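Local coordinates for odorant binding protein (AGAP007287-PA) (Anopheles gambiae, PDB 3PM2), which binds hydrophobic odorants such as indole, citronellal and N-phenyl-1-naphthylamine and is thought to carry them through the aqueous fluid around olfactory sensory dendrites, at residues A76-K79 with L80-S84; S87-P90 with E91-K94; K94-L97 with D98-G102; G135-L138 with A139-M143; A147-A151 with K152-V156. One frame throughout, in Å; residues are numbered along the deposited sequence.

Interaction 1. Residues A76-K79 with L80-S84. Unlike the reference sequence in segment 80-84: Asp83 (reference Ala).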
loop_
_atom_site.group_PDB
_atom_site.type_symbol
_atom_site.label_atom_id
_atom_site.label_comp_id
_atom_site.label_asym_id
_atom_site.label_seq_id
_atom_site.Cartn_x
_atom_site.Cartn_y
_atom_site.Cartn_z
ATOM N N ALA A 76 12.329 4.665 10.869
ATOM C CA ALA A 76 12.010 5.868 10.117
ATOM C C ALA A 76 10.577 5.834 9.586
ATOM O O ALA A 76 9.910 6.869 9.608
ATOM C CB ALA A 76 12.999 6.063 8.982
ATOM N N LEU A 77 10.087 4.646 9.130
ATOM C CA LEU A 77 8.712 4.533 8.642
ATOM C C LEU A 77 7.724 4.843 9.770
ATOM O O LEU A 77 6.738 5.548 9.545
ATOM C CB LEU A 77 8.450 3.130 8.051
ATOM C CG LEU A 77 6.999 2.840 7.640
ATOM C CD1 LEU A 77 6.969 1.989 6.413
ATOM C CD2 LEU A 77 6.247 2.125 8.767
ATOM N N THR A 78 7.974 4.298 10.981
ATOM C CA THR A 78 7.107 4.516 12.152
ATOM C C THR A 78 7.071 5.997 12.496
ATOM O O THR A 78 5.996 6.519 12.738
ATOM C CB THR A 78 7.550 3.616 13.317
ATOM O OG1 THR A 78 7.529 2.259 12.860
ATOM C CG2 THR A 78 6.666 3.757 14.572
ATOM N N LYS A 79 8.246 6.673 12.515
ATOM C CA LYS A 79 8.359 8.113 12.764
ATOM C C LYS A 79 7.483 8.932 11.792
ATOM O O LYS A 79 6.745 9.831 12.230
ATOM C CB LYS A 79 9.828 8.560 12.692
ATOM C CG LYS A 79 10.069 9.949 13.272
ATOM C CD LYS A 79 11.553 10.251 13.460
ATOM C CE LYS A 79 11.825 11.700 13.811
ATOM N NZ LYS A 79 12.639 12.400 12.774
ATOM N N LEU A 80 7.525 8.590 10.490
ATOM C CA LEU A 80 6.716 9.277 9.472
ATOM C C LEU A 80 5.229 9.075 9.665
ATOM O O LEU A 80 4.486 10.051 9.615
ATOM C CB LEU A 80 7.124 8.902 8.044
ATOM C CG LEU A 80 8.442 9.474 7.560
ATOM C CD1 LEU A 80 8.811 8.877 6.219
ATOM C CD2 LEU A 80 8.401 11.010 7.494
ATOM N N TYR A 81 4.776 7.802 9.862
ATOM C CA TYR A 81 3.355 7.556 10.107
ATOM C C TYR A 81 2.888 8.264 11.365
ATOM O O TYR A 81 1.896 8.985 11.309
ATOM C CB TYR A 81 3.070 6.061 10.218
ATOM C CG TYR A 81 2.725 5.420 8.902
ATOM C CD1 TYR A 81 1.570 5.771 8.214
ATOM C CD2 TYR A 81 3.532 4.419 8.364
ATOM C CE1 TYR A 81 1.257 5.185 6.987
ATOM C CE2 TYR A 81 3.241 3.839 7.140
ATOM C CZ TYR A 81 2.092 4.207 6.463
ATOM O OH TYR A 81 1.829 3.604 5.256
ATOM N N LEU A 82 3.666 8.159 12.479
ATOM C CA LEU A 82 3.319 8.841 13.726
ATOM C C LEU A 82 3.272 10.353 13.588
ATOM O O LEU A 82 2.427 10.989 14.234
ATOM C CB LEU A 82 4.193 8.427 14.922
ATOM C CG LEU A 82 3.961 7.023 15.507
ATOM C CD1 LEU A 82 4.826 6.824 16.742
ATOM C CD2 LEU A 82 2.496 6.797 15.875
ATOM N N ASP A 83 4.135 10.931 12.755
ATOM C CA ASP A 83 4.066 12.359 12.456
ATOM C C ASP A 83 2.712 12.751 11.913
ATOM O O ASP A 83 2.154 13.674 12.355
ATOM C CB ASP A 83 5.126 12.864 11.473
ATOM C CG ASP A 83 5.097 14.448 11.274
ATOM O OD1 ASP A 83 5.418 15.197 12.224
ATOM O OD2 ASP A 83 4.813 14.951 10.157
ATOM N N SER A 84 2.191 12.012 10.942
ATOM C CA SER A 84 0.874 12.327 10.371
ATOM C C SER A 84 -0.278 12.231 11.396
ATOM O O SER A 84 -1.281 12.928 11.236
ATOM C CB SER A 84 0.580 11.458 9.154
ATOM O OG SER A 84 0.310 10.115 9.525
#
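Leu82 N meets Thr78 O at 2.9 Å and Tyr81 N meets Leu77 O at 3.0 Å, two of four successive i to i+4 bonds that make this a regular piece of the alpha-helix 74-85. Leu80 N to Ala76 O and Asp83 N to Lys79 O complete the set, the last of them the most bent, with 149° at the hydrogen. Further along, Ser84 OG donates a short 2.6 Å bond to a lone pair of Tyr81 O, and the same hydroxyl receives Phe23 N, which ties the end of the helix to the loop ahead of helix 27-44. Thr78 turns OG1 back toward Arg74 O, a turn earlier, and that rotation sends its methyl CG2 alongside Leu82, 4.2 Å from CD1. Leu77 and Tyr81 form the buried side, covered by helices 92-109 and 133-147. With CG anti to the backbone N (chi1 174°), Leu77 runs beside the tyrosine and points the same way. It therefore meets the ring at the edge and close to its plane: Leu77 CD2 stands 3.6 Å from Tyr81 CD2 and 3.8 Å from Tyr81 CE2.

Interaction 2. Residues S87-P90 with E91-K94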
loop_
_atom_site.group_PDB
_atom_site.type_symbol
_atom_site.label_atom_id
_atom_site.label_comp_id
_atom_site.label_asym_id
_atom_site.label_seq_id
_atom_site.Cartn_x
_atom_site.Cartn_y
_atom_site.Cartn_z
ATOM N N SER A 87 -1.883 15.371 14.839
ATOM C CA SER A 87 -3.043 16.262 14.881
ATOM C C SER A 87 -4.346 15.536 14.532
ATOM O O SER A 87 -5.404 16.168 14.391
ATOM C CB SER A 87 -2.815 17.505 14.026
ATOM O OG SER A 87 -1.729 18.260 14.538
ATOM N N MET A 88 -4.278 14.196 14.444
ATOM C CA MET A 88 -5.431 13.353 14.184
ATOM C C MET A 88 -6.101 12.906 15.484
ATOM O O MET A 88 -5.567 13.185 16.562
ATOM C CB MET A 88 -5.018 12.151 13.339
ATOM C CG MET A 88 -4.545 12.533 11.961
ATOM S SD MET A 88 -4.138 11.075 10.959
ATOM C CE MET A 88 -5.764 10.510 10.530
ATOM N N ALA A 89 -7.267 12.197 15.390
ATOM C CA ALA A 89 -7.977 11.652 16.556
ATOM C C ALA A 89 -6.999 10.737 17.345
ATOM O O ALA A 89 -6.169 10.070 16.717
ATOM C CB ALA A 89 -9.191 10.860 16.098
ATOM N N PRO A 90 -7.044 10.735 18.703
ATOM C CA PRO A 90 -6.042 9.972 19.479
ATOM C C PRO A 90 -6.053 8.471 19.271
ATOM O O PRO A 90 -5.052 7.810 19.561
ATOM C CB PRO A 90 -6.322 10.364 20.931
ATOM C CG PRO A 90 -7.726 10.868 20.935
ATOM C CD PRO A 90 -7.942 11.502 19.592
ATOM N N GLU A 91 -7.160 7.934 18.744
ATOM C CA GLU A 91 -7.292 6.508 18.413
ATOM C C GLU A 91 -6.225 6.051 17.406
ATOM O O GLU A 91 -5.809 4.894 17.432
ATOM C CB GLU A 91 -8.663 6.217 17.805
ATOM C CG GLU A 91 -9.819 6.350 18.787
ATOM C CD GLU A 91 -10.362 7.742 19.043
ATOM O OE1 GLU A 91 -9.752 8.736 18.592
ATOM O OE2 GLU A 91 -11.379 7.840 19.762
ATOM N N TRP A 92 -5.796 6.956 16.523
ATOM C CA TRP A 92 -4.822 6.643 15.476
ATOM C C TRP A 92 -3.425 6.223 15.913
ATOM O O TRP A 92 -2.792 5.461 15.185
ATOM C CB TRP A 92 -4.788 7.729 14.413
ATOM C CG TRP A 92 -6.030 7.769 13.561
ATOM C CD1 TRP A 92 -6.971 8.758 13.542
ATOM C CD2 TRP A 92 -6.450 6.797 12.581
ATOM N NE1 TRP A 92 -7.945 8.471 12.608
ATOM C CE2 TRP A 92 -7.672 7.255 12.033
ATOM C CE3 TRP A 92 -5.956 5.541 12.178
ATOM C CZ2 TRP A 92 -8.365 6.549 11.044
ATOM C CZ3 TRP A 92 -6.643 4.839 11.181
ATOM C CH2 TRP A 92 -7.839 5.336 10.639
ATOM N N ASN A 93 -2.960 6.652 17.104
ATOM C CA ASN A 93 -1.633 6.269 17.605
ATOM C C ASN A 93 -1.484 4.748 17.684
ATOM O O ASN A 93 -0.608 4.190 17.010
ATOM C CB ASN A 93 -1.332 6.920 18.962
ATOM C CG ASN A 93 0.059 6.628 19.445
ATOM O OD1 ASN A 93 0.287 5.712 20.242
ATOM N ND2 ASN A 93 1.019 7.364 18.926
ATOM N N LYS A 94 -2.367 4.088 18.478
ATOM C CA LYS A 94 -2.372 2.636 18.667
ATOM C C LYS A 94 -2.727 1.888 17.398
ATOM O O LYS A 94 -2.122 0.854 17.135
ATOM C CB LYS A 94 -3.320 2.203 19.802
ATOM C CG LYS A 94 -2.935 0.870 20.444
ATOM C CD LYS A 94 -1.801 1.039 21.466
ATOM C CE LYS A 94 -0.639 0.122 21.173
ATOM N NZ LYS A 94 0.624 0.625 21.778
HETATM O O HOH W 1 -4.191 5.458 20.324
#
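Met88 lays its terminal methyl over the indole of Trp92, a compact CH-pi and Met-aromatic contact made across a single turn of chain. CE lies 3.8 Å from the centroid of the Trp92 five-membered ring and only 18° off the ring normal, displaced toward the nitrogen edge, where Met88 CE is 3.6 Å from Trp92 NE1. The bend at the end of the methionine (chi3 76°) brings the methyl down onto this face and holds the sulfur higher, with SD 4.8 Å from the same centroid. Ala89 approaches differently: its backbone lies at the edge of the indole, close to the ring plane, and its CB is 4.0 Å from Trp92 CD1. Glu91 folds back along the Pro90 ring, pointing the same way, until its OE1 comes within 3.3 Å of Ala89 CB; its other oxygen, OE2, forms a salt bridge with Lys152. Backbone bonds accompany this packing. Trp92 N donates to Ala89 O at 3.1 Å from well above the carbonyl plane, 42° out of it, while Asn93 N makes a weak bond to Pro90 O. A water gives Pro90 O a second donor, at 2.6 Å, and in turn accepts Lys94 N. The turn thus leads the loop that follows helix 74-85 into helix 92-109. Trp92 lies at the junction, packing on Thr85 of the preceding helix and on Cys19, Pro22 and Leu153 of two loops.

Interaction 3. Residues K94-L97 with D98-G102; sequences KITL and DAIDG
Lys94 folds over Asp98 because its chain, after starting away from the backbone N (chi1 -155°), turns sharply at the next bond (chi2 80°) and bends once more beyond it. Asp98, for its part, holds CG beside its own backbone N (chi1 -72°), so the carboxylate leans back along the helix toward the preceding turn. The two side chains cross, and what meets is the aliphatic part of the lysine: Lys94 CE lies 3.6 Å from Asp98 OD1, whereas Lys94 NZ is 4.8 Å from that oxygen. The charged ends are therefore near without being in contact, and any attraction between them is probably modest. The backbone below is regular alpha-helix, with Asp98 N bonded to Lys94 O at 2.9 Å, Ile100 N to Thr96 O at 3.0 Å, and equivalent bonds from Ala99 N to Ile95 O and from Asp101 N to Leu97 O. On another side of the helix Thr96 and Ile100 cross at an angle, Thr96 CG2 touching Ile100 CD1 at 4.0 Å. With the threonine OG1 beside its backbone N and bonded to Trp92 O one turn earlier, CG2 is the branch turned to Ile100. Ala99 CB rests 3.3 Å from Ile95 O. Asp101 directs its carboxylate to a salt bridge with Arg74. Helix 92-109 packs against two others: Thr96 and Ile100 against helix 74-85, and Ala99 against Thr144 of helix 133-147.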
loop_
_atom_site.group_PDB
_atom_site.type_symbol
_atom_site.label_atom_id
_atom_site.label_comp_id
_atom_site.label_asym_id
_atom_site.label_seq_id
_atom_site.Cartn_x
_atom_site.Cartn_y
_atom_site.Cartn_z
ATOM N N LYS A 94 -2.367 4.088 18.478
ATOM C CA LYS A 94 -2.372 2.636 18.667
ATOM C C LYS A 94 -2.727 1.888 17.398
ATOM O O LYS A 94 -2.122 0.854 17.135
ATOM C CB LYS A 94 -3.320 2.203 19.802
ATOM C CG LYS A 94 -2.935 0.870 20.444
ATOM C CD LYS A 94 -1.801 1.039 21.466
ATOM C CE LYS A 94 -0.639 0.122 21.173
ATOM N NZ LYS A 94 0.624 0.625 21.778
ATOM N N ILE A 95 -3.723 2.376 16.634
ATOM C CA ILE A 95 -4.136 1.731 15.390
ATOM C C ILE A 95 -2.932 1.671 14.446
ATOM O O ILE A 95 -2.642 0.609 13.912
ATOM C CB ILE A 95 -5.336 2.458 14.739
ATOM C CG1 ILE A 95 -6.609 2.352 15.627
ATOM C CG2 ILE A 95 -5.583 1.904 13.339
ATOM C CD1 ILE A 95 -7.852 3.150 15.060
ATOM N N THR A 96 -2.193 2.789 14.336
ATOM C CA THR A 96 -1.000 2.903 13.481
ATOM C C THR A 96 0.111 1.985 13.941
ATOM O O THR A 96 0.617 1.204 13.131
ATOM C CB THR A 96 -0.578 4.373 13.310
ATOM O OG1 THR A 96 -1.664 5.093 12.731
ATOM C CG2 THR A 96 0.651 4.539 12.419
ATOM N N LEU A 97 0.457 2.019 15.246
ATOM C CA LEU A 97 1.495 1.129 15.784
ATOM C C LEU A 97 1.143 -0.361 15.569
ATOM O O LEU A 97 1.995 -1.117 15.117
ATOM C CB LEU A 97 1.768 1.427 17.260
ATOM C CG LEU A 97 2.439 2.769 17.560
ATOM C CD1 LEU A 97 2.288 3.123 19.039
ATOM C CD2 LEU A 97 3.930 2.744 17.195
ATOM N N ASP A 98 -0.133 -0.752 15.815
ATOM C CA ASP A 98 -0.597 -2.119 15.598
ATOM C C ASP A 98 -0.512 -2.494 14.109
ATOM O O ASP A 98 -0.080 -3.604 13.791
ATOM C CB ASP A 98 -2.040 -2.317 16.112
ATOM C CG ASP A 98 -2.227 -2.333 17.637
ATOM O OD1 ASP A 98 -1.222 -2.144 18.372
ATOM O OD2 ASP A 98 -3.384 -2.526 18.093
ATOM N N ALA A 99 -0.908 -1.563 13.210
ATOM C CA ALA A 99 -0.877 -1.791 11.758
ATOM C C ALA A 99 0.562 -2.061 11.277
ATOM O O ALA A 99 0.774 -3.023 10.551
ATOM C CB ALA A 99 -1.457 -0.591 11.035
ATOM N N ILE A 100 1.541 -1.275 11.759
ATOM C CA ILE A 100 2.960 -1.444 11.408
ATOM C C ILE A 100 3.471 -2.809 11.880
ATOM O O ILE A 100 4.112 -3.525 11.108
ATOM C CB ILE A 100 3.828 -0.266 11.925
ATOM C CG1 ILE A 100 3.439 1.067 11.260
ATOM C CG2 ILE A 100 5.335 -0.564 11.719
ATOM C CD1 ILE A 100 3.979 2.311 11.977
ATOM N N ASP A 101 3.147 -3.180 13.120
ATOM C CA ASP A 101 3.569 -4.465 13.681
ATOM C C ASP A 101 3.017 -5.629 12.846
ATOM O O ASP A 101 3.766 -6.533 12.485
ATOM C CB ASP A 101 3.139 -4.583 15.148
ATOM C CG ASP A 101 3.943 -5.609 15.904
ATOM O OD1 ASP A 101 5.205 -5.497 15.910
ATOM O OD2 ASP A 101 3.328 -6.536 16.478
ATOM N N GLY A 102 1.731 -5.577 12.531
ATOM C CA GLY A 102 1.069 -6.628 11.760
ATOM C C GLY A 102 1.582 -6.763 10.342
ATOM O O GLY A 102 1.679 -7.884 9.831
#

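Interaction 4. Residues G135-L138 with A139-M143; sequences GTIL and ACMGM
Met141 starts against Ile137, one turn earlier, with CB 3.5 Å from Ile137 O and also near the hydroxyl of Tyr81. The next atom, CG, is beside the backbone N, lies 3.4 Å from the same oxygen, and passes Ile137 CG2 at 4.3 Å. Two successive bends (chi2 -55°, chi3 -63°) then turn the chain away from its own helix: SD lies against the backbone of Ala99 and Ile100, and CE reaches toward Thr96. Beneath this, Met141 N is bonded to Ile137 O at 2.9 Å, one of the i to i+4 bonds of alpha-helix 133-147. Gly142 N to Leu138 O is nearly straight, with 175° at the hydrogen, but Cys140 N to Thr136 O is weak at 3.4 Å. Packing is tight where Ala139 CB lies 3.0 Å from Gly135 O. Cys140 places SG anti to its backbone N, from where it forms the disulfide with Cys103, while its CB stays 3.3 Å from Thr136 O. This helix runs close to the centre of the molecule, with neighbours on several sides. Cys140 joins it covalently to helix 92-109; Ile137 packs on Leu77 of helix 74-85 and Met61 of helix 55-63, and Leu138 touches Tyr81 of helix 74-85 and Ala57 and Val60 of helix 55-63.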
loop_
_atom_site.group_PDB
_atom_site.type_symbol
_atom_site.label_atom_id
_atom_site.label_comp_id
_atom_site.label_asym_id
_atom_site.label_seq_id
_atom_site.Cartn_x
_atom_site.Cartn_y
_atom_site.Cartn_z
ATOM N N GLY A 135 5.963 -2.633 -1.687
ATOM C CA GLY A 135 4.540 -2.837 -1.938
ATOM C C GLY A 135 3.891 -3.695 -0.863
ATOM O O GLY A 135 2.755 -3.433 -0.466
ATOM N N THR A 136 4.601 -4.725 -0.384
ATOM C CA THR A 136 4.058 -5.606 0.677
ATOM C C THR A 136 3.681 -4.749 1.890
ATOM O O THR A 136 2.559 -4.850 2.383
ATOM C CB THR A 136 5.082 -6.677 1.046
ATOM O OG1 THR A 136 5.407 -7.408 -0.146
ATOM C CG2 THR A 136 4.571 -7.623 2.115
ATOM N N ILE A 137 4.600 -3.876 2.328
ATOM C CA ILE A 137 4.373 -3.014 3.493
ATOM C C ILE A 137 3.318 -1.969 3.231
ATOM O O ILE A 137 2.354 -1.832 4.019
ATOM C CB ILE A 137 5.710 -2.393 4.028
ATOM C CG1 ILE A 137 6.733 -3.499 4.466
ATOM C CG2 ILE A 137 5.458 -1.397 5.190
ATOM C CD1 ILE A 137 6.295 -4.371 5.695
ATOM N N LEU A 138 3.491 -1.210 2.136
ATOM C CA LEU A 138 2.610 -0.097 1.824
ATOM C C LEU A 138 1.159 -0.504 1.557
ATOM O O LEU A 138 0.229 0.161 2.052
ATOM C CB LEU A 138 3.195 0.765 0.675
ATOM C CG LEU A 138 2.516 2.119 0.420
ATOM C CD1 LEU A 138 2.653 3.062 1.641
ATOM C CD2 LEU A 138 3.107 2.794 -0.846
ATOM N N ALA A 139 0.965 -1.592 0.783
ATOM C CA ALA A 139 -0.361 -2.126 0.479
ATOM C C ALA A 139 -1.080 -2.499 1.766
ATOM O O ALA A 139 -2.223 -2.093 1.969
ATOM C CB ALA A 139 -0.256 -3.357 -0.422
ATOM N N CYS A 140 -0.396 -3.245 2.642
ATOM C CA CYS A 140 -0.906 -3.691 3.928
ATOM C C CYS A 140 -1.231 -2.484 4.824
ATOM O O CYS A 140 -2.292 -2.459 5.455
ATOM C CB CYS A 140 0.103 -4.624 4.585
ATOM S SG CYS A 140 -0.368 -5.172 6.235
ATOM N N MET A 141 -0.343 -1.486 4.873
ATOM C CA MET A 141 -0.595 -0.307 5.706
ATOM C C MET A 141 -1.880 0.405 5.315
ATOM O O MET A 141 -2.733 0.673 6.168
ATOM C CB MET A 141 0.591 0.655 5.719
ATOM C CG MET A 141 1.718 0.229 6.651
ATOM S SD MET A 141 1.264 -0.078 8.381
ATOM C CE MET A 141 0.693 1.593 8.866
ATOM N N GLY A 142 -2.011 0.721 4.040
ATOM C CA GLY A 142 -3.191 1.416 3.560
ATOM C C GLY A 142 -4.481 0.663 3.817
ATOM O O GLY A 142 -5.465 1.259 4.283
ATOM N N MET A 143 -4.494 -0.648 3.516
ATOM C CA MET A 143 -5.721 -1.446 3.697
ATOM C C MET A 143 -6.087 -1.567 5.168
ATOM O O MET A 143 -7.258 -1.437 5.507
ATOM C CB MET A 143 -5.572 -2.848 3.067
ATOM C CG MET A 143 -5.422 -2.777 1.549
ATOM S SD MET A 143 -5.218 -4.425 0.776
ATOM C CE MET A 143 -3.734 -4.896 1.361
#

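Interaction 5. Residues A147-A151 with K152-V156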
loop_
_atom_site.group_PDB
_atom_site.type_symbol
_atom_site.label_atom_id
_atom_site.label_comp_id
_atom_site.label_asym_id
_atom_site.label_seq_id
_atom_site.Cartn_x
_atom_site.Cartn_y
_atom_site.Cartn_z
ATOM N N ALA A 147 -9.495 -0.030 7.153
ATOM C CA ALA A 147 -10.371 -1.025 7.806
ATOM C C ALA A 147 -10.537 -0.790 9.316
ATOM O O ALA A 147 -11.579 -1.115 9.887
ATOM C CB ALA A 147 -9.817 -2.427 7.566
ATOM N N GLU A 148 -9.518 -0.214 9.959
ATOM C CA GLU A 148 -9.526 0.041 11.401
ATOM C C GLU A 148 -10.170 1.379 11.771
ATOM O O GLU A 148 -10.321 1.696 12.955
ATOM C CB GLU A 148 -8.102 -0.029 11.965
ATOM C CG GLU A 148 -7.476 -1.410 11.949
ATOM C CD GLU A 148 -8.098 -2.440 12.860
ATOM O OE1 GLU A 148 -8.969 -2.082 13.682
ATOM O OE2 GLU A 148 -7.718 -3.621 12.734
ATOM N N CYS A 149 -10.530 2.167 10.772
ATOM C CA CYS A 149 -11.161 3.467 11.005
ATOM C C CYS A 149 -12.348 3.376 11.995
ATOM O O CYS A 149 -13.264 2.595 11.745
ATOM C CB CYS A 149 -11.593 4.104 9.690
ATOM S SG CYS A 149 -12.171 5.818 9.867
ATOM N N PRO A 150 -12.327 4.113 13.130
ATOM C CA PRO A 150 -13.495 4.094 14.050
ATOM C C PRO A 150 -14.770 4.509 13.309
ATOM O O PRO A 150 -14.715 5.423 12.491
ATOM C CB PRO A 150 -13.140 5.159 15.099
ATOM C CG PRO A 150 -11.625 5.264 15.040
ATOM C CD PRO A 150 -11.296 5.068 13.592
ATOM N N ALA A 151 -15.918 3.861 13.597
ATOM C CA ALA A 151 -17.197 4.162 12.922
ATOM C C ALA A 151 -17.534 5.666 13.027
ATOM O O ALA A 151 -18.035 6.235 12.071
ATOM C CB ALA A 151 -18.322 3.346 13.533
ATOM N N LYS A 152 -17.151 6.312 14.136
ATOM C CA LYS A 152 -17.415 7.745 14.361
ATOM C C LYS A 152 -16.654 8.643 13.358
ATOM O O LYS A 152 -17.018 9.807 13.202
ATOM C CB LYS A 152 -17.160 8.162 15.828
ATOM C CG LYS A 152 -15.705 8.098 16.291
ATOM C CD LYS A 152 -15.523 8.670 17.687
ATOM C CE LYS A 152 -14.056 8.824 18.029
ATOM N NZ LYS A 152 -13.845 9.321 19.416
ATOM N N LEU A 153 -15.583 8.100 12.714
ATOM C CA LEU A 153 -14.730 8.807 11.750
ATOM C C LEU A 153 -14.915 8.313 10.325
ATOM O O LEU A 153 -14.221 8.782 9.420
ATOM C CB LEU A 153 -13.238 8.695 12.176
ATOM C CG LEU A 153 -12.900 9.366 13.514
ATOM C CD1 LEU A 153 -11.546 8.940 14.005
ATOM C CD2 LEU A 153 -12.988 10.887 13.410
ATOM N N PHE A 154 -15.848 7.378 10.124
ATOM C CA PHE A 154 -16.085 6.747 8.832
ATOM C C PHE A 154 -17.404 7.204 8.268
ATOM O O PHE A 154 -18.422 7.171 8.967
ATOM C CB PHE A 154 -16.064 5.211 8.969
ATOM C CG PHE A 154 -15.916 4.465 7.657
ATOM C CD1 PHE A 154 -14.660 4.113 7.176
ATOM C CD2 PHE A 154 -17.035 4.076 6.928
ATOM C CE1 PHE A 154 -14.527 3.425 5.963
ATOM C CE2 PHE A 154 -16.901 3.369 5.725
ATOM C CZ PHE A 154 -15.649 3.060 5.248
ATOM N N THR A 155 -17.411 7.560 6.979
ATOM C CA THR A 155 -18.647 8.013 6.322
ATOM C C THR A 155 -19.478 6.758 5.998
ATOM O O THR A 155 -19.053 5.939 5.186
ATOM C CB THR A 155 -18.297 8.848 5.073
ATOM O OG1 THR A 155 -17.436 9.929 5.441
ATOM C CG2 THR A 155 -19.519 9.389 4.363
ATOM N N VAL A 156 -20.625 6.595 6.672
ATOM C CA VAL A 156 -21.485 5.426 6.508
ATOM C C VAL A 156 -22.483 5.643 5.380
ATOM O O VAL A 156 -23.592 6.122 5.600
ATOM C CB VAL A 156 -22.122 4.972 7.852
ATOM C CG1 VAL A 156 -22.971 3.711 7.684
ATOM C CG2 VAL A 156 -21.047 4.759 8.922
#
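Leu153 N bonds to Pro150 O at 2.8 Å and Phe154 N to Ala151 O at 3.1 Å, consecutive i to i+3 bonds of a short 3-10 turn in which both donors stand well above the acceptor carbonyl planes, by 48° and 68°. Within this turn Pro150 and Leu153 cross, with Pro150 CG 3.8 Å from Leu153 CD1. Lys152 begins with CG wedged between its backbone N and carbonyl carbon, which sets that methylene 4.1 Å from Pro150 CB. Cys149 faces the far end of the turn: its sulfur, anti to the backbone N (chi1 -172°), lies 3.6 Å from Leu153 O and 3.8 Å from Leu153 CB. Phe154 presents its ring edge to the same cysteine, so that Cys149 CB, near the ring plane, is 4.0 Å from Phe154 CD1 and SG stands 5.4 Å from the centroid, a sulfur-aromatic contact at the edge. The ring also meets Phe146 edge-to-face. Cys149 is disulfide-bonded to Cys19, and Phe154 packs on Cys160, itself bonded to Cys18. A turn tied by one disulfide and packed against a second is consistent with the C-plus class, whose members carry more cysteine bridges than the three of the classic fold.

From the N terminus the five contacts follow one another along the chain, interactions 2 and 3 sharing Lys94, and none encloses another; each closes only a turn or two of local chain. Interaction 1 lies within helix 74-85, interaction 2 leads the following loop into helix 92-109, and interaction 3 carries that helix on. Interactions 1, 3 and 4 touch one another, Thr78 meeting Leu97 between the first two, which packs helices 74-85, 92-109 and 133-147 together. Interaction 5, just beyond helix 133-147, returns to interaction 2 where Trp92 packs on Cys149 and touches interaction 3 where Ile95 meets Glu148, bringing the late loop against helix 92-109.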